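Local coordinates for ATP-dependent DNA ligase (Mycobacterium tuberculosis, PDB 6NHX), which uses ATP to seal breaks in double-stranded DNA and works with Ku in the mycobacterial repair of double-strand breaks by non-homologous end joining, at residues A[161-166]-A[185-190]; A[275-280]-A[291-296]. The protein carries 1 engineered substitution. All coordinates share one frame; numbering follows the deposited sequence.

Interaction 1 of 2, residues A[161-166]-A[185-190]; sequences GWEGVI and KDKHWN. With ATP (adenosine-5'-triphosphate), chain B.
K185 lies beside I166 in an antiparallel strand pair, and I166 CD1 packs on K185 CB at 3.6 Å. Both side chains point the same way and meet ATP. I166 lays CG1 against the adenine, 3.5 Å from ATP C6. K185 starts with CG between its backbone N and carbonyl carbon (chi1 49°) and then runs straight. This carries NZ to the phosphates, where it bonds ATP O1A at 2.7 Å and ATP O1G at 2.8 Å. D186 pairs with V165 through two backbone bonds, and V165 N to D186 O is 2.9 Å. The D186 carboxylate is on the other face of the sheet and takes the backbone N of V18. K187 faces G164 across a non-hydrogen-bonded pair. K187 CD rests on E163 CG. A turn at chi3 (-147°) then sets K187 CE, 3.1 Å from ATP O2A. H188 N closes the pairing on E163 O. The H188 ring turns its CD2 edge to W162 O, at 3.0 Å, and its NE2 is hydrogen-bonded to S157 OG of helix 150-160. At W189 the backbone N donates to a water that also bonds E163 O. E163, probably a manganese ligand, has its OE1 in a salt bridge with R277. K185 spans the alpha and gamma phosphates, so its charge probably offsets theirs and ties the two ends of the triphosphate together in this nucleotidyltransferase pocket.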
loop_
_atom_site.group_PDB
_atom_site.type_symbol
_atom_site.label_atom_id
_atom_site.label_comp_id
_atom_site.label_asym_id
_atom_site.label_seq_id
_atom_site.Cartn_x
_atom_site.Cartn_y
_atom_site.Cartn_z
ATOM N N GLY A 161 -3.511 5.691 13.878
ATOM C CA GLY A 161 -4.111 4.629 13.098
ATOM C C GLY A 161 -3.459 4.389 11.758
ATOM O O GLY A 161 -4.032 3.686 10.914
ATOM N N TRP A 162 -2.262 4.911 11.547
ATOM C CA TRP A 162 -1.556 4.689 10.301
ATOM C C TRP A 162 -0.965 3.280 10.255
ATOM O O TRP A 162 -0.881 2.586 11.270
ATOM C CB TRP A 162 -0.458 5.745 10.138
ATOM C CG TRP A 162 -1.007 7.150 10.069
ATOM C CD1 TRP A 162 -2.285 7.518 9.759
ATOM C CD2 TRP A 162 -0.292 8.358 10.337
ATOM N NE1 TRP A 162 -2.401 8.885 9.797
ATOM C CE2 TRP A 162 -1.192 9.421 10.153
ATOM C CE3 TRP A 162 1.029 8.643 10.692
ATOM C CZ2 TRP A 162 -0.820 10.756 10.332
ATOM C CZ3 TRP A 162 1.399 9.969 10.868
ATOM C CH2 TRP A 162 0.479 11.006 10.681
ATOM N N GLU A 163 -0.581 2.846 9.048
ATOM C CA GLU A 163 -0.138 1.460 8.867
ATOM C C GLU A 163 1.234 1.213 9.489
ATOM O O GLU A 163 1.530 0.087 9.919
ATOM C CB GLU A 163 -0.125 1.098 7.378
ATOM C CG GLU A 163 0.039 -0.410 7.100
ATOM C CD GLU A 163 -1.210 -1.236 7.437
ATOM O OE1 GLU A 163 -1.067 -2.421 7.807
ATOM O OE2 GLU A 163 -2.334 -0.712 7.339
ATOM N N GLY A 164 2.073 2.234 9.570
ATOM C CA GLY A 164 3.436 2.041 10.029
ATOM C C GLY A 164 4.254 3.295 9.804
ATOM O O GLY A 164 3.712 4.406 9.736
ATOM N N VAL A 165 5.556 3.095 9.678
ATOM C CA VAL A 165 6.534 4.165 9.518
ATOM C C VAL A 165 7.539 3.759 8.458
ATOM O O VAL A 165 7.913 2.589 8.370
ATOM C CB VAL A 165 7.235 4.481 10.861
ATOM C CG1 VAL A 165 8.458 5.349 10.694
ATOM C CG2 VAL A 165 6.266 5.097 11.856
ATOM N N ILE A 166 7.988 4.723 7.662
ATOM C CA ILE A 166 9.184 4.597 6.835
ATOM C C ILE A 166 10.226 5.520 7.432
ATOM O O ILE A 166 10.023 6.743 7.477
ATOM C CB ILE A 166 8.955 4.969 5.358
ATOM C CG1 ILE A 166 7.595 4.471 4.852
ATOM C CG2 ILE A 166 10.156 4.484 4.510
ATOM C CD1 ILE A 166 7.576 2.998 4.578
ATOM N N LYS A 185 11.207 0.183 6.350
ATOM C CA LYS A 185 9.758 0.154 6.492
ATOM C C LYS A 185 9.354 -0.791 7.617
ATOM O O LYS A 185 9.923 -1.877 7.753
ATOM C CB LYS A 185 9.059 -0.248 5.183
ATOM C CG LYS A 185 9.629 -1.485 4.518
ATOM C CD LYS A 185 8.730 -1.968 3.392
ATOM C CE LYS A 185 9.231 -3.281 2.816
ATOM N NZ LYS A 185 8.246 -3.886 1.864
ATOM N N ASP A 186 8.358 -0.384 8.405
ATOM C CA ASP A 186 8.001 -1.068 9.647
ATOM C C ASP A 186 6.512 -0.861 9.884
ATOM O O ASP A 186 6.052 0.278 9.923
ATOM C CB ASP A 186 8.840 -0.455 10.784
ATOM C CG ASP A 186 8.744 -1.210 12.082
ATOM O OD1 ASP A 186 7.967 -2.177 12.160
ATOM O OD2 ASP A 186 9.447 -0.808 13.036
ATOM N N LYS A 187 5.758 -1.946 10.053
ATOM C CA LYS A 187 4.315 -1.891 10.247
ATOM C C LYS A 187 3.946 -2.263 11.679
ATOM O O LYS A 187 4.613 -3.082 12.312
ATOM C CB LYS A 187 3.611 -2.861 9.286
ATOM C CG LYS A 187 3.792 -2.509 7.814
ATOM C CD LYS A 187 2.715 -3.150 6.964
ATOM C CE LYS A 187 3.244 -3.508 5.594
ATOM N NZ LYS A 187 3.626 -4.940 5.506
ATOM N N HIS A 188 2.841 -1.689 12.175
ATOM C CA HIS A 188 2.359 -2.025 13.509
ATOM C C HIS A 188 1.866 -3.459 13.591
ATOM O O HIS A 188 2.055 -4.121 14.616
ATOM C CB HIS A 188 1.239 -1.081 13.909
ATOM C CG HIS A 188 1.651 0.349 13.851
ATOM N ND1 HIS A 188 2.620 0.876 14.673
ATOM C CD2 HIS A 188 1.250 1.360 13.042
ATOM C CE1 HIS A 188 2.799 2.150 14.378
ATOM N NE2 HIS A 188 1.980 2.466 13.392
ATOM N N TRP A 189 1.217 -3.959 12.545
ATOM C CA TRP A 189 0.609 -5.284 12.568
ATOM C C TRP A 189 1.477 -6.297 11.848
ATOM O O TRP A 189 2.001 -6.026 10.763
ATOM C CB TRP A 189 -0.749 -5.266 11.867
ATOM C CG TRP A 189 -1.850 -4.634 12.642
ATOM C CD1 TRP A 189 -2.186 -3.307 12.661
ATOM C CD2 TRP A 189 -2.772 -5.298 13.512
ATOM N NE1 TRP A 189 -3.269 -3.110 13.494
ATOM C CE2 TRP A 189 -3.643 -4.318 14.028
ATOM C CE3 TRP A 189 -2.947 -6.634 13.902
ATOM C CZ2 TRP A 189 -4.669 -4.626 14.914
ATOM C CZ3 TRP A 189 -3.971 -6.939 14.783
ATOM C CH2 TRP A 189 -4.818 -5.936 15.279
ATOM N N ASN A 190 1.585 -7.490 12.442
ATOM C CA ASN A 190 2.011 -8.650 11.677
ATOM C C ASN A 190 1.085 -8.809 10.480
ATOM O O ASN A 190 -0.131 -8.628 10.594
ATOM C CB ASN A 190 1.873 -9.909 12.529
ATOM C CG ASN A 190 2.859 -9.961 13.660
ATOM O OD1 ASN A 190 3.979 -9.463 13.549
ATOM N ND2 ASN A 190 2.449 -10.573 14.765
HETATM P PG ATP B . 7.181 -3.233 -1.638
HETATM O O1G ATP B . 8.142 -2.626 -0.635
HETATM O O2G ATP B . 7.809 -4.183 -2.640
HETATM O O3G ATP B . 6.294 -2.190 -2.292
HETATM P PB ATP B . 4.693 -3.997 -0.297
HETATM O O1B ATP B . 4.237 -5.241 0.422
HETATM O O2B ATP B . 3.861 -3.388 -1.404
HETATM O O3B ATP B . 6.211 -4.223 -0.792
HETATM P PA ATP B . 4.826 -2.811 2.345
HETATM O O1A ATP B . 5.721 -3.873 2.909
HETATM O O2A ATP B . 3.352 -2.696 2.635
HETATM O O3A ATP B . 4.998 -2.840 0.758
HETATM O "O5'" ATP B . 5.562 -1.377 2.502
HETATM C "C5'" ATP B . 4.838 -0.167 2.299
HETATM C "C4'" ATP B . 4.762 0.192 0.811
HETATM O "O4'" ATP B . 4.224 1.511 0.725
HETATM C "C3'" ATP B . 6.110 0.229 0.121
HETATM O "O3'" ATP B . 5.911 0.034 -1.276
HETATM C "C2'" ATP B . 6.511 1.659 0.350
HETATM O "O2'" ATP B . 7.491 2.114 -0.594
HETATM C "C1'" ATP B . 5.192 2.409 0.188
HETATM N N9 ATP B . 5.123 3.610 1.045
HETATM C C8 ATP B . 4.075 3.979 1.825
HETATM N N7 ATP B . 4.330 5.159 2.454
HETATM C C5 ATP B . 5.553 5.549 2.046
HETATM C C6 ATP B . 6.425 6.677 2.339
HETATM N N6 ATP B . 6.045 7.617 3.212
HETATM N N1 ATP B . 7.617 6.722 1.727
HETATM C C2 ATP B . 8.025 5.784 0.863
HETATM N N3 ATP B . 7.284 4.708 0.556
HETATM C C4 ATP B . 6.071 4.541 1.129
HETATM O O HOH W 1 0.020 -2.235 10.369
#

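Interaction 2 of 2, residues A[275-280]-A[291-296]. With ATP (adenosine-5'-triphosphate), chain B.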
loop_
_atom_site.group_PDB
_atom_site.type_symbol
_atom_site.label_atom_id
_atom_site.label_comp_id
_atom_site.label_asym_id
_atom_site.label_seq_id
_atom_site.Cartn_x
_atom_site.Cartn_y
_atom_site.Cartn_z
ATOM N N GLU A 275 -3.482 -10.203 1.390
ATOM C CA GLU A 275 -2.720 -9.937 2.596
ATOM C C GLU A 275 -3.684 -9.610 3.718
ATOM O O GLU A 275 -4.629 -8.833 3.523
ATOM C CB GLU A 275 -1.762 -8.767 2.391
ATOM C CG GLU A 275 -0.317 -9.187 2.303
ATOM C CD GLU A 275 0.598 -8.019 2.033
ATOM O OE1 GLU A 275 1.829 -8.194 2.136
ATOM O OE2 GLU A 275 0.085 -6.926 1.718
ATOM N N VAL A 276 -3.458 -10.214 4.877
ATOM C CA VAL A 276 -4.245 -9.897 6.055
ATOM C C VAL A 276 -3.315 -9.551 7.209
ATOM O O VAL A 276 -2.169 -10.009 7.278
ATOM C CB VAL A 276 -5.207 -11.045 6.422
ATOM C CG1 VAL A 276 -6.150 -11.341 5.246
ATOM C CG2 VAL A 276 -4.433 -12.269 6.792
ATOM N N ARG A 277 -3.811 -8.716 8.107
ATOM C CA ARG A 277 -3.149 -8.445 9.370
ATOM C C ARG A 277 -3.671 -9.421 10.409
ATOM O O ARG A 277 -4.782 -9.930 10.298
ATOM C CB ARG A 277 -3.478 -7.032 9.831
ATOM C CG ARG A 277 -3.194 -5.946 8.793
ATOM C CD ARG A 277 -3.610 -4.593 9.322
ATOM N NE ARG A 277 -3.703 -3.594 8.263
ATOM C CZ ARG A 277 -4.798 -3.377 7.551
ATOM N NH1 ARG A 277 -5.901 -4.086 7.775
ATOM N NH2 ARG A 277 -4.783 -2.448 6.612
ATOM N N TYR A 278 -2.856 -9.685 11.424
ATOM C CA TYR A 278 -3.267 -10.612 12.468
ATOM C C TYR A 278 -2.434 -10.322 13.701
ATOM O O TYR A 278 -1.355 -9.726 13.621
ATOM C CB TYR A 278 -3.101 -12.078 12.022
ATOM C CG TYR A 278 -1.656 -12.506 11.924
ATOM C CD1 TYR A 278 -1.046 -13.211 12.955
ATOM C CD2 TYR A 278 -0.892 -12.191 10.806
ATOM C CE1 TYR A 278 0.269 -13.585 12.874
ATOM C CE2 TYR A 278 0.433 -12.561 10.716
ATOM C CZ TYR A 278 1.009 -13.258 11.753
ATOM O OH TYR A 278 2.329 -13.625 11.662
ATOM N N SER A 279 -2.939 -10.775 14.851
ATOM C CA SER A 279 -2.169 -10.650 16.081
ATOM C C SER A 279 -1.214 -11.825 16.224
ATOM O O SER A 279 0.010 -11.654 16.222
ATOM C CB SER A 279 -3.104 -10.553 17.289
ATOM O OG SER A 279 -4.003 -11.644 17.317
ATOM N N GLU A 280 -1.759 -13.032 16.325
ATOM C CA GLU A 280 -0.956 -14.237 16.482
ATOM C C GLU A 280 -1.686 -15.390 15.813
ATOM O O GLU A 280 -2.891 -15.326 15.563
ATOM C CB GLU A 280 -0.725 -14.596 17.962
ATOM C CG GLU A 280 -0.076 -13.511 18.815
ATOM C CD GLU A 280 1.360 -13.214 18.409
ATOM O OE1 GLU A 280 1.992 -14.076 17.760
ATOM O OE2 GLU A 280 1.855 -12.112 18.736
ATOM N N SER A 291 -7.562 -8.934 9.890
ATOM C CA SER A 291 -8.220 -7.868 9.156
ATOM C C SER A 291 -7.694 -7.862 7.731
ATOM O O SER A 291 -6.550 -8.240 7.469
ATOM C CB SER A 291 -8.041 -6.490 9.811
ATOM O OG SER A 291 -6.680 -6.102 9.848
ATOM N N TRP A 292 -8.545 -7.406 6.828
ATOM C CA TRP A 292 -8.294 -7.430 5.396
ATOM C C TRP A 292 -7.404 -6.257 5.008
ATOM O O TRP A 292 -7.766 -5.097 5.232
ATOM C CB TRP A 292 -9.658 -7.282 4.726
ATOM C CG TRP A 292 -9.664 -7.165 3.241
ATOM C CD1 TRP A 292 -10.017 -6.068 2.506
ATOM C CD2 TRP A 292 -9.373 -8.199 2.304
ATOM N NE1 TRP A 292 -9.929 -6.350 1.165
ATOM C CE2 TRP A 292 -9.537 -7.654 1.014
ATOM C CE3 TRP A 292 -8.968 -9.529 2.427
ATOM C CZ2 TRP A 292 -9.317 -8.394 -0.142
ATOM C CZ3 TRP A 292 -8.748 -10.262 1.275
ATOM C CH2 TRP A 292 -8.922 -9.693 0.007
ATOM N N ARG A 293 -6.237 -6.540 4.431
ATOM C CA ARG A 293 -5.504 -5.444 3.805
ATOM C C ARG A 293 -5.902 -5.267 2.346
ATOM O O ARG A 293 -6.273 -4.162 1.939
ATOM C CB ARG A 293 -3.990 -5.605 3.981
ATOM C CG ARG A 293 -3.236 -4.295 3.807
ATOM C CD ARG A 293 -1.765 -4.537 3.537
ATOM N NE ARG A 293 -0.999 -3.295 3.581
ATOM C CZ ARG A 293 0.295 -3.209 3.297
ATOM N NH1 ARG A 293 0.974 -4.296 2.938
ATOM N NH2 ARG A 293 0.913 -2.039 3.377
ATOM N N GLY A 294 -5.858 -6.329 1.556
ATOM C CA GLY A 294 -6.328 -6.281 0.185
ATOM C C GLY A 294 -5.784 -7.439 -0.625
ATOM O O GLY A 294 -5.049 -8.286 -0.126
ATOM N N LEU A 295 -6.184 -7.469 -1.894
ATOM C CA LEU A 295 -5.642 -8.443 -2.834
ATOM C C LEU A 295 -4.207 -8.086 -3.198
ATOM O O LEU A 295 -3.818 -6.914 -3.210
ATOM C CB LEU A 295 -6.494 -8.496 -4.101
ATOM C CG LEU A 295 -7.938 -8.981 -3.943
ATOM C CD1 LEU A 295 -8.639 -8.984 -5.287
ATOM C CD2 LEU A 295 -7.928 -10.383 -3.370
ATOM N N ARG A 296 -3.403 -9.117 -3.484
ATOM C CA ARG A 296 -2.029 -8.949 -3.954
ATOM C C ARG A 296 -1.939 -9.598 -5.334
ATOM O O ARG A 296 -1.481 -10.747 -5.464
ATOM C CB ARG A 296 -1.009 -9.539 -2.978
ATOM C CG ARG A 296 -0.936 -8.867 -1.594
ATOM C CD ARG A 296 -1.039 -7.345 -1.669
ATOM N NE ARG A 296 0.044 -6.732 -2.433
ATOM C CZ ARG A 296 1.105 -6.142 -1.891
ATOM N NH1 ARG A 296 1.239 -6.086 -0.571
ATOM N NH2 ARG A 296 2.036 -5.606 -2.670
HETATM P PG ATP B . 7.181 -3.233 -1.638
HETATM O O1G ATP B . 8.142 -2.626 -0.635
HETATM O O2G ATP B . 7.809 -4.183 -2.640
HETATM O O3G ATP B . 6.294 -2.190 -2.292
HETATM P PB ATP B . 4.693 -3.997 -0.297
HETATM O O1B ATP B . 4.237 -5.241 0.422
HETATM O O2B ATP B . 3.861 -3.388 -1.404
HETATM O O3B ATP B . 6.211 -4.223 -0.792
HETATM P PA ATP B . 4.826 -2.811 2.345
HETATM O O1A ATP B . 5.721 -3.873 2.909
HETATM O O2A ATP B . 3.352 -2.696 2.635
HETATM O O3A ATP B . 4.998 -2.840 0.758
HETATM O "O5'" ATP B . 5.562 -1.377 2.502
HETATM C "C5'" ATP B . 4.838 -0.167 2.299
HETATM C "C4'" ATP B . 4.762 0.192 0.811
HETATM O "O4'" ATP B . 4.224 1.511 0.725
HETATM C "C3'" ATP B . 6.110 0.229 0.121
HETATM O "O3'" ATP B . 5.911 0.034 -1.276
HETATM C "C2'" ATP B . 6.511 1.659 0.350
HETATM O "O2'" ATP B . 7.491 2.114 -0.594
HETATM C "C1'" ATP B . 5.192 2.409 0.188
HETATM N N9 ATP B . 5.123 3.610 1.045
HETATM C C8 ATP B . 4.075 3.979 1.825
HETATM N N7 ATP B . 4.330 5.159 2.454
HETATM C C5 ATP B . 5.553 5.549 2.046
HETATM C C6 ATP B . 6.425 6.677 2.339
HETATM N N6 ATP B . 6.045 7.617 3.212
HETATM N N1 ATP B . 7.617 6.722 1.727
HETATM C C2 ATP B . 8.025 5.784 0.863
HETATM N N3 ATP B . 7.284 4.708 0.556
HETATM C C4 ATP B . 6.071 4.541 1.129
HETATM O O HOH W 2 3.512 -6.268 2.746
#
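E275 OE2 is gripped by two arginines from opposite faces of its carboxylate plane. E275 OE2 is 2.7 Å from R296 NH1 and 3.0 Å from R293 NH1. Both are salt bridges, with R296 NH1 49° and R293 NH1 37° out of the carboxylate plane. Both arginines also hold ATP. R293 is extended, with its CG anti to the backbone N, and brings the guanidinium edge to the alpha phosphate, where NH2 meets ATP O2A at 2.6 Å. R296 bends at chi2 and chi3 to reach the beta phosphate, with NH2 3.1 Å from ATP O2B. This is consistent with E275 acting as a second-shell residue that positions both guanidinium groups. The backbone has a classic beta bulge: R293 and G294 both face E275. R293 N bonds E275 O at 2.9 Å, and E275 N bonds G294 O. Beyond the bulge, R277 and S291 exchange two backbone bonds. R277 NH1 also bonds S291 OG at 3.0 Å, with the hydroxyl in the guanidinium plane. One face of that guanidinium lies over the start of the R293 side chain. R277 NE forms a salt bridge with E163. The two strands belong to the C-terminal OB domain. Strand 190-201 flanks 273-278 on its other edge, bonding V276 through Q192. V276 and W292 share one face of the sheet, where W292 packs on L239 of helix 235-243 and L211 of strand 208-217.

Interactions 1 and 2 sit in different domains, with centres about 13 Å apart, and meet around ATP. Interaction 1 is partly buried and belongs to the nucleotidyltransferase sheet. Interaction 2 is more buried and belongs to the OB domain. The first touches adenine and phosphates through one apolar side chain and lysines. The second reaches only phosphates, through arginines that share a salt-bridged glutamate. The contacts also join directly: E163 OE1 and R277 NE form a salt bridge at 2.9 Å, K187 CE packs against R293 NH2, and N190 O probably accepts a hydrogen bond from Y278 N. This fits the closed domain conformation of the ATP complex.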